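Local coordinates for penicillin-binding 1 transmembrane protein MrcA (Nitrosomonas europaea ATCC 19718, PDB 3D0F) that probably builds bacterial cell wall as a bifunctional peptidoglycan glycosyltransferase and transpeptidase, of which this chain is the OB-like domain, at residues Ala69-Leu73 and Ser74-Lys78; Ile79-Lys82 and Arg83-Gly87. One frame throughout, in Å; residues are numbered along the deposited sequence.

Overall arrangement
Interactions 1 and 2 follow each other along the loop that joins strand 58-61 to strand 88-94 of the antiparallel sheet, their centres about 8 Å apart. Interaction 1 is a surface turn: a serine hydroxyl, a water and one arginine-aspartate pair hold it, and none of its touching residues is buried. Interaction 2 is partly buried, with Ile79 and Ile84 turned inward and a Glu81-Arg83-Arg85 charge network among its more exposed residues. The two are tied by the backbone, Phe72 O lying 2.9 Å from Ile84 N, a probable hydrogen bond, while Ile79 packs on Arg71 and Phe72. Both contacts also touch the second subunit.

Interaction 1: Ala69-Leu73 and Ser74-Lys78; sequences AHRFL and SNDPK
Ser74 folds its hydroxyl back over the preceding turn, where OG donates to Arg71 O at 3.1 Å. The hydroxyl comes in from above the carbonyl plane, with a C=O...OG angle of 112°. A chi1 of 68° puts OG between the backbone N and the carbonyl carbon, close enough to the main chain for this small polar residue to serve as both donor and acceptor: Asp76 N reaches OG at 3.1 Å in a weak bond. At Asn75 the backbone N makes a weak bond to a water, which donates to Arg71 O at 2.9 Å, so this one carbonyl receives two donors. The turn belongs to the loop between strands 58-61 and 88-94 of the OB-like domain, and Phe72 meets Tyr4 of the second subunit edge-to-face. Asp76 sends its carboxylate two ways. OD2 forms a salt bridge with Arg71 NH1 at 3.2 Å, its N-H bond weak; OD2 approaches the guanidinium obliquely, and the two planes are turned 60° apart. The arginine chain bends at chi3 as it runs alongside the aspartate. OD1 accepts from Lys78 N at 3.1 Å, the N-H arriving from above the carboxylate plane, and this closes an Asx turn around Pro77.

Interaction 2: Ile79-Lys82 and Arg83-Gly87; sequences IGEK and RIRPG
Glu81 OE2 is shared by two nitrogens of Arg83, NE and NH2, each 3.4 Å away and each a weak hydrogen bond within a salt bridge. With Arg85 on the other carboxylate oxygen, the three residues form a salt-bridge network on a short 3-10 turn at Glu81-Lys82, in the loop that leads into strand 88-94 of the OB-like domain. OE2 sits at the edge of the Arg83 guanidinium, near its plane, though the carboxylate as a whole is turned 49° from that group. The glutamate chain bends at chi2 (-82°), which folds its carboxylate toward the arginines that follow. Arg83 runs extended from CG to NE beside Glu81, and its length brings the guanidinium to OE2; NE and NH2 lie along one edge of that group, so both can turn an N-H to the same oxygen.

The contact of Arg85 with Glu81 is looser, and tentative in that it holds for one of two modelled conformers of the arginine. Its NH1 lies 3.6 Å from Glu81 OE1, a long, purely electrostatic pairing, since OE1 sits off the guanidinium plane with none of its hydrogens aimed there. The side chains cross at about a right angle, yet their flat ends are nearly parallel. At the guanidinium's edge, in plane, lie Glu81 O and a water that donates to this carbonyl and accepts weakly from NH1. Phe10 of the second subunit adds a cation-pi contact, suited to a broad, flat cation.

In the backbone, Arg83 N donates to Gly80 O at 3.1 Å and closes the turn. Gly80 has a positive phi of 56°, which glycine adopts easily. Ile79, buried against Phe72, sets the methyl on its beta-branch, CG2, 3.6 Å from Arg83 N.

Interaction 1: Ala69-Leu73 and Ser74-Lys78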
loop_
_atom_site.group_PDB
_atom_site.type_symbol
_atom_site.label_atom_id
_atom_site.label_comp_id
_atom_site.label_asym_id
_atom_site.label_seq_id
_atom_site.Cartn_x
_atom_site.Cartn_y
_atom_site.Cartn_z
ATOM N N ALA A 69 -17.712 7.303 -4.390
ATOM C CA ALA A 69 -17.442 8.736 -4.507
ATOM C C ALA A 69 -18.522 9.560 -5.248
ATOM O O ALA A 69 -18.328 10.736 -5.578
ATOM C CB ALA A 69 -16.048 8.938 -5.150
ATOM N N HIS A 70 -19.650 8.911 -5.563
ATOM C CA HIS A 70 -20.687 9.482 -6.448
ATOM C C HIS A 70 -21.060 10.948 -6.196
ATOM O O HIS A 70 -21.130 11.752 -7.140
ATOM C CB HIS A 70 -21.942 8.574 -6.482
ATOM C CG HIS A 70 -22.685 8.408 -5.173
ATOM N ND1 HIS A 70 -22.229 7.640 -4.122
ATOM C CD2 HIS A 70 -23.916 8.854 -4.792
ATOM C CE1 HIS A 70 -23.107 7.667 -3.131
ATOM N NE2 HIS A 70 -24.141 8.394 -3.516
ATOM N N ARG A 71 -21.199 11.295 -4.935
ATOM C CA ARG A 71 -21.731 12.606 -4.563
ATOM C C ARG A 71 -20.714 13.679 -4.844
ATOM O O ARG A 71 -21.062 14.815 -5.086
ATOM C CB ARG A 71 -22.115 12.582 -3.115
ATOM C CG ARG A 71 -23.281 11.616 -2.913
ATOM C CD ARG A 71 -23.601 11.311 -1.476
ATOM N NE ARG A 71 -23.355 12.400 -0.536
ATOM C CZ ARG A 71 -24.025 13.545 -0.485
ATOM N NH1 ARG A 71 -24.991 13.823 -1.360
ATOM N NH2 ARG A 71 -23.716 14.430 0.460
ATOM N N PHE A 72 -19.450 13.275 -4.814
ATOM C CA PHE A 72 -18.351 14.177 -5.137
ATOM C C PHE A 72 -18.009 14.295 -6.607
ATOM O O PHE A 72 -17.081 15.008 -6.954
ATOM C CB PHE A 72 -17.143 13.784 -4.284
ATOM C CG PHE A 72 -17.391 14.021 -2.825
ATOM C CD1 PHE A 72 -18.100 13.107 -2.057
ATOM C CD2 PHE A 72 -16.986 15.210 -2.239
ATOM C CE1 PHE A 72 -18.363 13.388 -0.717
ATOM C CE2 PHE A 72 -17.254 15.483 -0.900
ATOM C CZ PHE A 72 -17.933 14.569 -0.160
ATOM N N LEU A 73 -18.798 13.643 -7.472
ATOM C CA LEU A 73 -18.645 13.744 -8.923
ATOM C C LEU A 73 -19.920 14.211 -9.625
ATOM O O LEU A 73 -19.905 14.457 -10.830
ATOM C CB LEU A 73 -18.265 12.356 -9.486
ATOM C CG LEU A 73 -16.908 11.839 -9.007
ATOM C CD1 LEU A 73 -16.875 10.298 -9.168
ATOM C CD2 LEU A 73 -15.837 12.535 -9.796
ATOM N N SER A 74 -20.992 14.393 -8.853
ATOM C CA SER A 74 -22.343 14.628 -9.385
ATOM C C SER A 74 -22.713 16.090 -9.569
ATOM O O SER A 74 -23.810 16.376 -10.116
ATOM C CB SER A 74 -23.351 14.095 -8.386
ATOM O OG SER A 74 -23.309 14.904 -7.197
ATOM N N ASN A 75 -21.866 17.011 -9.101
ATOM C CA ASN A 75 -22.203 18.455 -9.090
ATOM C C ASN A 75 -23.396 18.758 -8.186
ATOM O O ASN A 75 -24.150 19.684 -8.419
ATOM C CB ASN A 75 -22.457 19.039 -10.503
ATOM C CG ASN A 75 -21.180 19.530 -11.196
ATOM O OD1 ASN A 75 -20.214 20.014 -10.560
ATOM N ND2 ASN A 75 -21.177 19.420 -12.518
ATOM N N ASP A 76 -23.542 17.997 -7.106
ATOM C CA ASP A 76 -24.566 18.264 -6.062
ATOM C C ASP A 76 -24.229 19.643 -5.471
ATOM O O ASP A 76 -23.103 19.845 -5.022
ATOM C CB ASP A 76 -24.459 17.186 -4.979
ATOM C CG ASP A 76 -25.320 17.454 -3.739
ATOM O OD1 ASP A 76 -26.088 18.432 -3.661
ATOM O OD2 ASP A 76 -25.188 16.642 -2.801
ATOM N N PRO A 77 -25.175 20.589 -5.490
ATOM C CA PRO A 77 -24.822 21.944 -5.022
ATOM C C PRO A 77 -24.388 22.031 -3.565
ATOM O O PRO A 77 -23.616 22.918 -3.214
ATOM C CB PRO A 77 -26.114 22.750 -5.281
ATOM C CG PRO A 77 -26.795 21.976 -6.378
ATOM C CD PRO A 77 -26.565 20.555 -5.978
ATOM N N LYS A 78 -24.849 21.119 -2.719
ATOM C CA LYS A 78 -24.448 21.120 -1.322
ATOM C C LYS A 78 -22.975 20.790 -1.144
ATOM O O LYS A 78 -22.347 21.261 -0.206
ATOM C CB LYS A 78 -25.251 20.105 -0.526
ATOM C CG LYS A 78 -26.727 20.457 -0.388
ATOM C CD LYS A 78 -27.516 19.257 0.136
ATOM C CE LYS A 78 -29.011 19.499 0.092
ATOM N NZ LYS A 78 -29.718 18.389 0.821
HETATM O O HOH W 1 -20.053 17.091 -6.554
#

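Interaction 2: Ile79-Lys82 and Arg83-Gly87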
loop_
_atom_site.group_PDB
_atom_site.type_symbol
_atom_site.label_atom_id
_atom_site.label_comp_id
_atom_site.label_asym_id
_atom_site.label_seq_id
_atom_site.Cartn_x
_atom_site.Cartn_y
_atom_site.Cartn_z
ATOM N N ILE A 79 -22.435 19.959 -2.021
ATOM C CA ILE A 79 -21.014 19.629 -1.947
ATOM C C ILE A 79 -20.184 20.789 -2.519
ATOM O O ILE A 79 -19.129 21.120 -1.985
ATOM C CB ILE A 79 -20.745 18.283 -2.622
ATOM C CG1 ILE A 79 -21.289 17.188 -1.696
ATOM C CG2 ILE A 79 -19.227 18.058 -2.861
ATOM C CD1 ILE A 79 -21.686 15.999 -2.383
ATOM N N GLY A 80 -20.659 21.404 -3.597
ATOM C CA GLY A 80 -19.952 22.565 -4.176
ATOM C C GLY A 80 -18.510 22.256 -4.534
ATOM O O GLY A 80 -18.244 21.172 -5.034
ATOM N N GLU A 81 -17.557 23.168 -4.248
ATOM C CA GLU A 81 -16.141 22.921 -4.603
ATOM C C GLU A 81 -15.405 21.948 -3.666
ATOM O O GLU A 81 -14.206 21.722 -3.850
ATOM C CB GLU A 81 -15.333 24.233 -4.751
ATOM C CG GLU A 81 -15.647 25.074 -5.998
ATOM C CD GLU A 81 -14.930 24.606 -7.297
ATOM O OE1 GLU A 81 -13.744 25.014 -7.554
ATOM O OE2 GLU A 81 -15.569 23.838 -8.071
ATOM N N LYS A 82 -16.109 21.300 -2.735
ATOM C CA LYS A 82 -15.555 20.120 -2.089
ATOM C C LYS A 82 -15.481 18.934 -3.046
ATOM O O LYS A 82 -14.910 17.905 -2.715
ATOM C CB LYS A 82 -16.391 19.722 -0.872
ATOM C CG LYS A 82 -16.237 20.717 0.261
ATOM C CD LYS A 82 -17.130 20.348 1.445
ATOM C CE LYS A 82 -17.089 21.444 2.513
ATOM N NZ LYS A 82 -18.191 22.439 2.361
ATOM N N ARG A 83 -16.096 19.068 -4.217
ATOM C CA ARG A 83 -16.125 17.987 -5.197
ATOM C C ARG A 83 -14.721 17.611 -5.678
ATOM O O ARG A 83 -13.798 18.410 -5.594
ATOM C CB ARG A 83 -16.998 18.336 -6.386
ATOM C CG ARG A 83 -16.408 19.332 -7.284
ATOM C CD ARG A 83 -17.371 19.740 -8.413
ATOM N NE ARG A 83 -16.690 20.786 -9.146
ATOM C CZ ARG A 83 -15.850 20.620 -10.179
ATOM N NH1 ARG A 83 -15.542 19.403 -10.698
ATOM N NH2 ARG A 83 -15.290 21.707 -10.698
ATOM N N ILE A 84 -14.616 16.410 -6.194
ATOM C CA ILE A 84 -13.406 15.944 -6.875
ATOM C C ILE A 84 -13.209 16.765 -8.156
ATOM O O ILE A 84 -14.144 16.927 -8.962
ATOM C CB ILE A 84 -13.501 14.466 -7.174
ATOM C CG1 ILE A 84 -13.450 13.686 -5.847
ATOM C CG2 ILE A 84 -12.381 14.009 -8.133
ATOM C CD1 ILE A 84 -13.969 12.267 -5.885
ATOM N N ARG A 85 -11.996 17.280 -8.329
ATOM C CA ARG A 85 -11.650 18.245 -9.403
ATOM C C ARG A 85 -10.139 18.166 -9.582
ATOM O O ARG A 85 -9.434 17.650 -8.708
ATOM C CB ARG A 85 -12.069 19.684 -9.040
ATOM C CG ARG A 85 -11.033 20.543 -8.218
ATOM C CD ARG A 85 -11.390 22.063 -8.185
ATOM N NE ARG A 85 -10.316 22.882 -7.595
ATOM C CZ ARG A 85 -10.302 23.354 -6.350
ATOM N NH1 ARG A 85 -11.346 23.192 -5.539
ATOM N NH2 ARG A 85 -9.254 24.062 -5.931
ATOM N N PRO A 86 -9.601 18.705 -10.692
ATOM C CA PRO A 86 -8.141 18.632 -10.780
ATOM C C PRO A 86 -7.382 19.211 -9.588
ATOM O O PRO A 86 -7.644 20.357 -9.164
ATOM C CB PRO A 86 -7.827 19.380 -12.073
ATOM C CG PRO A 86 -9.053 19.295 -12.848
ATOM C CD PRO A 86 -10.194 19.304 -11.893
ATOM N N GLY A 87 -6.447 18.433 -9.078
ATOM C CA GLY A 87 -5.675 18.753 -7.889
ATOM C C GLY A 87 -6.154 18.068 -6.631
ATOM O O GLY A 87 -5.453 18.070 -5.634
HETATM O O HOH W 2 -12.426 23.719 -2.355
#